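Local coordinates for hypothetical conserved protein, GK1056 (Geobacillus kaustophilus, PDB 2QYH), which is of unknown function but belongs to the haloacid dehalogenase-like hydrolases and may act as a magnesium-dependent phosphatase, at residues F7-G12 and I41-A46; G182-G187 and I212-F217; M224-E229 and T239-K244. One frame throughout, in Å; residues are numbered along the deposited sequence.

Contact 1: F7-G12 and I41-A46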
loop_
_atom_site.group_PDB
_atom_site.type_symbol
_atom_site.label_atom_id
_atom_site.label_comp_id
_atom_site.label_asym_id
_atom_site.label_seq_id
_atom_site.Cartn_x
_atom_site.Cartn_y
_atom_site.Cartn_z
ATOM N N PHE D 7 -2.640 -16.889 -11.369
ATOM C CA PHE D 7 -3.245 -16.197 -10.239
ATOM C C PHE D 7 -2.396 -16.412 -8.985
ATOM O O PHE D 7 -1.853 -17.493 -8.783
ATOM C CB PHE D 7 -4.658 -16.727 -10.012
ATOM C CG PHE D 7 -5.645 -16.258 -11.028
ATOM C CD1 PHE D 7 -6.325 -15.060 -10.848
ATOM C CD2 PHE D 7 -5.888 -17.002 -12.180
ATOM C CE1 PHE D 7 -7.240 -14.609 -11.806
ATOM C CE2 PHE D 7 -6.797 -16.560 -13.140
ATOM C CZ PHE D 7 -7.473 -15.363 -12.953
ATOM N N PHE D 8 -2.289 -15.382 -8.148
ATOM C CA PHE D 8 -1.490 -15.458 -6.927
ATOM C C PHE D 8 -2.254 -14.957 -5.719
ATOM O O PHE D 8 -2.910 -13.924 -5.787
ATOM C CB PHE D 8 -0.240 -14.587 -7.045
ATOM C CG PHE D 8 0.702 -15.003 -8.130
ATOM C CD1 PHE D 8 1.650 -15.997 -7.905
ATOM C CD2 PHE D 8 0.666 -14.378 -9.376
ATOM C CE1 PHE D 8 2.556 -16.361 -8.909
ATOM C CE2 PHE D 8 1.559 -14.734 -10.379
ATOM C CZ PHE D 8 2.509 -15.726 -10.149
ATOM N N ASP D 9 -2.177 -15.688 -4.614
ATOM C CA ASP D 9 -2.806 -15.233 -3.389
ATOM C C ASP D 9 -1.697 -14.335 -2.839
ATOM O O ASP D 9 -0.557 -14.432 -3.296
ATOM C CB ASP D 9 -3.081 -16.404 -2.449
ATOM C CG ASP D 9 -3.729 -15.965 -1.150
ATOM O OD1 ASP D 9 -4.702 -15.176 -1.210
ATOM O OD2 ASP D 9 -3.268 -16.413 -0.074
ATOM N N ILE D 10 -1.999 -13.470 -1.878
ATOM C CA ILE D 10 -0.981 -12.559 -1.361
ATOM C C ILE D 10 -0.058 -13.101 -0.255
ATOM O O ILE D 10 1.104 -13.442 -0.524
ATOM C CB ILE D 10 -1.640 -11.233 -0.905
ATOM C CG1 ILE D 10 -2.403 -10.619 -2.079
ATOM C CG2 ILE D 10 -0.592 -10.242 -0.439
ATOM C CD1 ILE D 10 -3.335 -9.496 -1.685
ATOM N N ASP D 11 -0.556 -13.185 0.977
ATOM C CA ASP D 11 0.264 -13.663 2.090
ATOM C C ASP D 11 0.665 -15.125 2.001
ATOM O O ASP D 11 -0.176 -16.005 1.824
ATOM C CB ASP D 11 -0.441 -13.440 3.422
ATOM C CG ASP D 11 -0.580 -11.982 3.770
ATOM O OD1 ASP D 11 0.245 -11.169 3.303
ATOM O OD2 ASP D 11 -1.512 -11.657 4.532
ATOM N N GLY D 12 1.962 -15.377 2.149
ATOM C CA GLY D 12 2.466 -16.734 2.080
ATOM C C GLY D 12 2.804 -17.140 0.661
ATOM O O GLY D 12 3.507 -18.123 0.450
ATOM N N ILE D 41 -3.843 -11.221 -9.250
ATOM C CA ILE D 41 -3.940 -11.580 -7.848
ATOM C C ILE D 41 -5.372 -12.035 -7.579
ATOM O O ILE D 41 -6.307 -11.490 -8.151
ATOM C CB ILE D 41 -3.626 -10.363 -6.957
ATOM C CG1 ILE D 41 -2.124 -10.074 -6.997
ATOM C CG2 ILE D 41 -4.133 -10.605 -5.533
ATOM C CD1 ILE D 41 -1.701 -8.813 -6.228
ATOM N N ALA D 42 -5.544 -13.046 -6.740
ATOM C CA ALA D 42 -6.883 -13.519 -6.384
ATOM C C ALA D 42 -6.914 -13.483 -4.869
ATOM O O ALA D 42 -6.141 -14.182 -4.215
ATOM C CB ALA D 42 -7.116 -14.931 -6.882
ATOM N N THR D 43 -7.805 -12.674 -4.310
ATOM C CA THR D 43 -7.866 -12.534 -2.863
ATOM C C THR D 43 -9.254 -12.173 -2.347
ATOM O O THR D 43 -10.133 -11.781 -3.110
ATOM C CB THR D 43 -6.876 -11.442 -2.404
ATOM O OG1 THR D 43 -6.898 -11.327 -0.978
ATOM C CG2 THR D 43 -7.254 -10.104 -3.017
ATOM N N GLY D 44 -9.439 -12.310 -1.040
ATOM C CA GLY D 44 -10.713 -11.967 -0.444
ATOM C C GLY D 44 -10.704 -10.508 -0.022
ATOM O O GLY D 44 -11.735 -9.951 0.357
ATOM N N ARG D 45 -9.530 -9.888 -0.104
ATOM C CA ARG D 45 -9.358 -8.492 0.284
ATOM C C ARG D 45 -10.031 -7.492 -0.642
ATOM O O ARG D 45 -10.418 -7.814 -1.768
ATOM C CB ARG D 45 -7.875 -8.141 0.349
ATOM C CG ARG D 45 -7.074 -9.003 1.271
ATOM C CD ARG D 45 -5.648 -8.529 1.294
ATOM N NE ARG D 45 -4.802 -9.369 2.132
ATOM C CZ ARG D 45 -3.534 -9.096 2.411
ATOM N NH1 ARG D 45 -2.958 -8.001 1.920
ATOM N NH2 ARG D 45 -2.845 -9.915 3.187
ATOM N N ALA D 46 -10.156 -6.269 -0.142
ATOM C CA ALA D 46 -10.739 -5.173 -0.900
ATOM C C ALA D 46 -9.615 -4.599 -1.757
ATOM O O ALA D 46 -8.453 -4.627 -1.364
ATOM C CB ALA D 46 -11.255 -4.108 0.045
HETATM O O HOH W 1 0.006 -8.738 4.019
#

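Contact 2: G182-G187 and I212-F217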
loop_
_atom_site.group_PDB
_atom_site.type_symbol
_atom_site.label_atom_id
_atom_site.label_comp_id
_atom_site.label_asym_id
_atom_site.label_seq_id
_atom_site.Cartn_x
_atom_site.Cartn_y
_atom_site.Cartn_z
ATOM N N GLY D 182 -20.692 -16.725 -3.738
ATOM C CA GLY D 182 -19.474 -16.033 -4.108
ATOM C C GLY D 182 -18.207 -16.609 -3.500
ATOM O O GLY D 182 -18.182 -17.005 -2.330
ATOM N N SER D 183 -17.150 -16.660 -4.305
ATOM C CA SER D 183 -15.847 -17.153 -3.862
ATOM C C SER D 183 -14.816 -16.695 -4.890
ATOM O O SER D 183 -15.167 -16.406 -6.036
ATOM C CB SER D 183 -15.839 -18.678 -3.756
ATOM O OG SER D 183 -15.642 -19.280 -5.019
ATOM N N LYS D 184 -13.548 -16.623 -4.499
ATOM C CA LYS D 184 -12.555 -16.159 -5.448
ATOM C C LYS D 184 -12.311 -17.133 -6.584
ATOM O O LYS D 184 -11.925 -16.713 -7.678
ATOM C CB LYS D 184 -11.240 -15.783 -4.751
ATOM C CG LYS D 184 -10.455 -16.901 -4.101
ATOM C CD LYS D 184 -9.184 -16.329 -3.491
ATOM C CE LYS D 184 -8.322 -17.410 -2.858
ATOM N NZ LYS D 184 -7.051 -16.874 -2.289
ATOM N N ALA D 185 -12.551 -18.420 -6.358
ATOM C CA ALA D 185 -12.352 -19.382 -7.435
ATOM C C ALA D 185 -13.422 -19.089 -8.471
ATOM O O ALA D 185 -13.192 -19.208 -9.675
ATOM C CB ALA D 185 -12.491 -20.805 -6.925
ATOM N N GLU D 186 -14.592 -18.686 -7.982
ATOM C CA GLU D 186 -15.724 -18.348 -8.837
ATOM C C GLU D 186 -15.375 -17.102 -9.643
ATOM O O GLU D 186 -15.707 -17.000 -10.826
ATOM C CB GLU D 186 -16.961 -18.090 -7.973
ATOM C CG GLU D 186 -18.253 -17.879 -8.745
ATOM C CD GLU D 186 -18.590 -19.034 -9.677
ATOM O OE1 GLU D 186 -18.150 -20.180 -9.409
ATOM O OE2 GLU D 186 -19.311 -18.791 -10.669
ATOM N N GLY D 187 -14.705 -16.158 -8.989
ATOM C CA GLY D 187 -14.303 -14.937 -9.660
ATOM C C GLY D 187 -13.295 -15.274 -10.741
ATOM O O GLY D 187 -13.285 -14.661 -11.807
ATOM N N ILE D 212 -7.599 -23.514 -1.277
ATOM C CA ILE D 212 -7.928 -24.855 -1.743
ATOM C C ILE D 212 -8.873 -24.925 -2.927
ATOM O O ILE D 212 -8.589 -25.620 -3.906
ATOM C CB ILE D 212 -8.494 -25.724 -0.599
ATOM C CG1 ILE D 212 -7.364 -26.103 0.367
ATOM C CG2 ILE D 212 -9.149 -26.973 -1.164
ATOM C CD1 ILE D 212 -7.827 -26.842 1.600
ATOM N N GLU D 213 -9.993 -24.216 -2.855
ATOM C CA GLU D 213 -10.944 -24.249 -3.960
ATOM C C GLU D 213 -10.283 -23.744 -5.237
ATOM O O GLU D 213 -10.403 -24.356 -6.297
ATOM C CB GLU D 213 -12.176 -23.405 -3.639
ATOM C CG GLU D 213 -13.193 -23.381 -4.762
ATOM C CD GLU D 213 -14.240 -22.308 -4.570
ATOM O OE1 GLU D 213 -13.868 -21.194 -4.125
ATOM O OE2 GLU D 213 -15.425 -22.573 -4.877
HETATM N N MSE D 214 -9.579 -22.624 -5.125
HETATM C CA MSE D 214 -8.884 -22.034 -6.264
HETATM C C MSE D 214 -7.914 -23.028 -6.893
HETATM O O MSE D 214 -7.939 -23.264 -8.106
HETATM C CB MSE D 214 -8.118 -20.788 -5.824
HETATM C CG MSE D 214 -7.038 -20.368 -6.794
HETATM SE SE MSE D 214 -6.180 -18.741 -6.267
HETATM C CE MSE D 214 -4.810 -19.426 -5.089
ATOM N N LEU D 215 -7.068 -23.608 -6.049
ATOM C CA LEU D 215 -6.063 -24.573 -6.478
ATOM C C LEU D 215 -6.616 -25.815 -7.173
ATOM O O LEU D 215 -6.041 -26.299 -8.147
ATOM C CB LEU D 215 -5.220 -24.993 -5.273
ATOM C CG LEU D 215 -3.741 -24.643 -5.347
ATOM C CD1 LEU D 215 -3.579 -23.166 -5.626
ATOM C CD2 LEU D 215 -3.068 -25.017 -4.049
ATOM N N SER D 216 -7.731 -26.339 -6.681
ATOM C CA SER D 216 -8.298 -27.530 -7.296
ATOM C C SER D 216 -9.077 -27.180 -8.555
ATOM O O SER D 216 -9.244 -28.015 -9.443
ATOM C CB SER D 216 -9.216 -28.244 -6.314
ATOM O OG SER D 216 -10.304 -27.407 -5.993
ATOM N N PHE D 217 -9.545 -25.941 -8.639
ATOM C CA PHE D 217 -10.315 -25.524 -9.797
ATOM C C PHE D 217 -9.517 -25.246 -11.058
ATOM O O PHE D 217 -9.925 -25.638 -12.144
ATOM C CB PHE D 217 -11.154 -24.291 -9.478
ATOM C CG PHE D 217 -11.788 -23.686 -10.685
ATOM C CD1 PHE D 217 -11.289 -22.507 -11.229
ATOM C CD2 PHE D 217 -12.854 -24.326 -11.318
ATOM C CE1 PHE D 217 -11.836 -21.968 -12.391
ATOM C CE2 PHE D 217 -13.413 -23.801 -12.480
ATOM C CZ PHE D 217 -12.901 -22.615 -13.020
#

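Contact 3: M224-E229 and T239-K244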
loop_
_atom_site.group_PDB
_atom_site.type_symbol
_atom_site.label_atom_id
_atom_site.label_comp_id
_atom_site.label_asym_id
_atom_site.label_seq_id
_atom_site.Cartn_x
_atom_site.Cartn_y
_atom_site.Cartn_z
HETATM N N MSE D 224 2.627 -23.854 -2.150
HETATM C CA MSE D 224 3.963 -23.419 -1.728
HETATM C C MSE D 224 4.585 -24.452 -0.776
HETATM O O MSE D 224 3.862 -25.132 -0.057
HETATM C CB MSE D 224 3.856 -22.099 -0.963
HETATM C CG MSE D 224 3.061 -20.996 -1.683
HETATM SE SE MSE D 224 4.080 -20.337 -3.309
HETATM C CE MSE D 224 5.581 -19.268 -2.485
ATOM N N GLY D 225 5.917 -24.495 -0.738
ATOM C CA GLY D 225 6.652 -25.396 0.130
ATOM C C GLY D 225 6.127 -25.552 1.552
ATOM O O GLY D 225 6.056 -26.680 2.052
ATOM N N ASN D 226 5.768 -24.475 2.239
ATOM C CA ASN D 226 5.270 -24.658 3.598
ATOM C C ASN D 226 3.766 -24.515 3.712
ATOM O O ASN D 226 3.256 -24.004 4.716
ATOM C CB ASN D 226 5.975 -23.689 4.575
ATOM C CG ASN D 226 7.466 -23.948 4.660
ATOM O OD1 ASN D 226 7.906 -25.096 4.555
ATOM N ND2 ASN D 226 8.251 -22.894 4.848
ATOM N N ALA D 227 3.046 -24.982 2.703
ATOM C CA ALA D 227 1.594 -24.885 2.742
ATOM C C ALA D 227 0.966 -26.025 3.552
ATOM O O ALA D 227 1.569 -27.083 3.723
ATOM C CB ALA D 227 1.026 -24.901 1.304
ATOM N N HIS D 228 -0.229 -25.784 4.083
ATOM C CA HIS D 228 -0.950 -26.794 4.850
ATOM C C HIS D 228 -1.091 -28.040 3.959
ATOM O O HIS D 228 -1.239 -27.932 2.735
ATOM C CB HIS D 228 -2.309 -26.231 5.266
ATOM C CG HIS D 228 -3.078 -27.107 6.204
ATOM N ND1 HIS D 228 -3.717 -28.259 5.794
ATOM C CD2 HIS D 228 -3.405 -26.941 7.509
ATOM C CE1 HIS D 228 -4.413 -28.755 6.802
ATOM N NE2 HIS D 228 -4.241 -27.975 7.853
ATOM N N GLU D 229 -1.041 -29.225 4.554
ATOM C CA GLU D 229 -1.113 -30.426 3.740
ATOM C C GLU D 229 -2.408 -30.589 2.977
ATOM O O GLU D 229 -2.419 -31.246 1.932
ATOM C CB GLU D 229 -0.836 -31.669 4.576
ATOM C CG GLU D 229 0.582 -31.704 5.103
ATOM C CD GLU D 229 0.864 -32.943 5.901
ATOM O OE1 GLU D 229 -0.008 -33.351 6.701
ATOM O OE2 GLU D 229 1.968 -33.502 5.727
ATOM N N THR D 239 5.785 -26.429 -4.881
ATOM C CA THR D 239 7.054 -25.761 -5.119
ATOM C C THR D 239 7.766 -25.506 -3.799
ATOM O O THR D 239 7.294 -25.925 -2.745
ATOM C CB THR D 239 6.839 -24.427 -5.860
ATOM O OG1 THR D 239 8.105 -23.916 -6.292
ATOM C CG2 THR D 239 6.156 -23.409 -4.955
ATOM N N LYS D 240 8.896 -24.811 -3.849
ATOM C CA LYS D 240 9.647 -24.535 -2.636
ATOM C C LYS D 240 8.938 -23.501 -1.783
ATOM O O LYS D 240 7.957 -22.900 -2.212
ATOM C CB LYS D 240 11.054 -24.059 -2.991
ATOM C CG LYS D 240 11.800 -25.057 -3.845
ATOM C CD LYS D 240 13.191 -24.592 -4.170
ATOM C CE LYS D 240 13.837 -25.543 -5.163
ATOM N NZ LYS D 240 15.203 -25.104 -5.575
ATOM N N PRO D 241 9.405 -23.301 -0.543
ATOM C CA PRO D 241 8.776 -22.315 0.341
ATOM C C PRO D 241 8.891 -20.918 -0.272
ATOM O O PRO D 241 9.725 -20.687 -1.153
ATOM C CB PRO D 241 9.576 -22.458 1.632
ATOM C CG PRO D 241 9.971 -23.907 1.612
ATOM C CD PRO D 241 10.415 -24.089 0.187
ATOM N N VAL D 242 8.057 -19.992 0.199
ATOM C CA VAL D 242 8.056 -18.631 -0.326
ATOM C C VAL D 242 9.408 -17.924 -0.225
ATOM O O VAL D 242 9.794 -17.180 -1.125
ATOM C CB VAL D 242 6.993 -17.768 0.373
ATOM C CG1 VAL D 242 7.314 -17.644 1.859
ATOM C CG2 VAL D 242 6.924 -16.394 -0.289
ATOM N N ASP D 243 10.133 -18.160 0.860
ATOM C CA ASP D 243 11.427 -17.515 1.032
ATOM C C ASP D 243 12.573 -18.290 0.385
ATOM O O ASP D 243 13.740 -18.004 0.633
ATOM C CB ASP D 243 11.704 -17.292 2.520
ATOM C CG ASP D 243 11.810 -18.582 3.293
ATOM O OD1 ASP D 243 10.949 -19.465 3.115
ATOM O OD2 ASP D 243 12.755 -18.708 4.093
ATOM N N LYS D 244 12.237 -19.262 -0.455
ATOM C CA LYS D 244 13.245 -20.060 -1.147
ATOM C C LYS D 244 13.014 -19.987 -2.644
ATOM O O LYS D 244 13.202 -20.970 -3.359
ATOM C CB LYS D 244 13.180 -21.519 -0.693
ATOM C CG LYS D 244 13.547 -21.728 0.760
ATOM C CD LYS D 244 14.977 -21.304 1.014
ATOM C CE LYS D 244 15.329 -21.418 2.481
ATOM N NZ LYS D 244 16.749 -21.046 2.719
#

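Contact 1: F7-G12 and I41-A46
Asp11 and Arg45 close this contact with a salt bridge, OD2 to NH2 at 2.6 Å, just past two neighbouring parallel strands of the Rossmann-like core of a haloacid dehalogenase (HAD) fold. The carboxylate oxygen meets the guanidinium at its edge, although the two planes are turned 67° apart. A water also joins the pair: it donates to Asp11 OD1 and accepts from Arg45 NH2. That nitrogen further binds a glycerol, probably from the crystallisation liquor. The length of arginine suits the span: its chain is extended from CG to NE and brings NH2 to the aspartate.

Asp9 and Asp11 fit the DxDx(T/V) signature, whose aspartates in relatives serve as nucleophile and general acid-base. Asp9 OD1 and Ala42 O, two acceptors, lie near each other, and Lys184 reaches both, in a salt bridge to the first and a weak bond to the second. Thr43 OG1 accepts from Arg45 N at 3.1 Å, an ST turn that shapes the backbone leading to the arginine.

Between the strands, which belong to a beta-alpha-beta unit through helix 23-34, Ala42 N donates to Phe8 O at 2.9 Å with a nearly straight N-H...O angle of 163°. Ile10 lies between the strand pair and the salt bridge. Its CG1, set beside the backbone N (chi1 -57°), lies 3.9 Å from Ile41 CG2, and its CD1 covers one face of the Arg45 guanidinium. One residue before Phe8 in the strand, the Phe7 ring packs against the small Ala42, CD1 4.0 Å from CB.

Contact 2: G182-G187 and I212-F217
Ser183 OG donates to Glu213 OE1 at 2.8 Å, on the syn side of the carboxylate and 24° out of its plane. Ser183 is also the N-cap residue of helix 184-195, its OG accepting from Glu186 N at 3.2 Å. Chi1 of 81° places OG between the backbone N and the carbonyl carbon, where it can serve both partners. Glu213 reaches it as a nearly straight arm, with CG anti to the backbone N and the chain extended beyond, so that its CG and CD pass beside the methyl of Ala185. With an alanine at Ser183, Glu213 is likely to be left without its hydroxyl partner and the helix start without its side-chain cap. Ala185 suits the approach of the helices because its CB, 3.9 Å from Met214 CA, is small enough to sit against the backbone of helix 212-217. One turn on, the Phe217 ring brings CE1 to 4.1 Å from Ala185 O. Lys184 stretches out fully beyond CB, its CE passing 4.2 Å from SE of Met214, a selenomethionine, to carry NZ to a salt bridge with Asp211, beside Asp9. A lysine at a helix start, joined to aspartates in this way, resembles motif III of the HAD active site.

Contact 3: M224-E229 and T239-K244
The CB-CG edge of the Pro241 ring comes up against one face of the Asn226 side-chain amide, CB off to the ND2 side; ND2 is 3.5 Å from CB, and OD1 is 3.8 Å from CG. A second flat group is the carbonyl of Lys240. Gly225 N donates to its oxygen at 3.0 Å, coming from above the carbonyl plane, 76° out of it, with a C=O...N angle of only 96°. The N-H itself points well at the oxygen.

These groups join two loops of the HAD core, which follow the adjacent parallel strands 220-223 and 237-238 and lead into helices 229-234 and 246-253. The first loop opens with a type I beta turn from Met224 to Ala227, closed by Ala227 N bonding to Met224 O. Gly225 is its second residue, and the lack of a side chain matters: a CB there would run into Pro241 N, whereas the bare residue lets Gly225 CA come to 3.5 Å from Pro241 N.

On the buried side, Met224, deposited as selenomethionine, starts away from the other loop and is brought back to it by bends at chi2 (-69°) and chi3. A flexible, unbranched chain suits this path. Its SE runs beside Thr239 CG2 at 4.1 Å, the two side chains pointing the same way, and Ile247 of helix 246-253 also packs on it. Thr239 directs its methyl at Met224, while its OG1 bonds to Gly246 O at the start of that helix. Lys240, facing solvent, makes a cation-pi contact with Tyr249. At the inner end of the packing, the methyl CE of Met224 lies 3.5 Å from Val242 CB.

The contacts follow one another along the chain, and all belong to the HAD core. Contact 1 lies at the C-terminal ends of the central strands 5-8 and 38-42, contact 2 joins helices 184-195 and 212-217, and contact 3 sits past strands 220-223 and 237-238 near one border of the same sheet. The centres of contacts 1 and 2 are about 11 Å apart, and Lys184 links them. Contact 3 is about 16 Å from contact 1, centre to centre, and meets it where Gly12 O packs on Met224 and Val242. Contacts 1 and 2 thus meet at what is probably the active site, with contact 3 on its border.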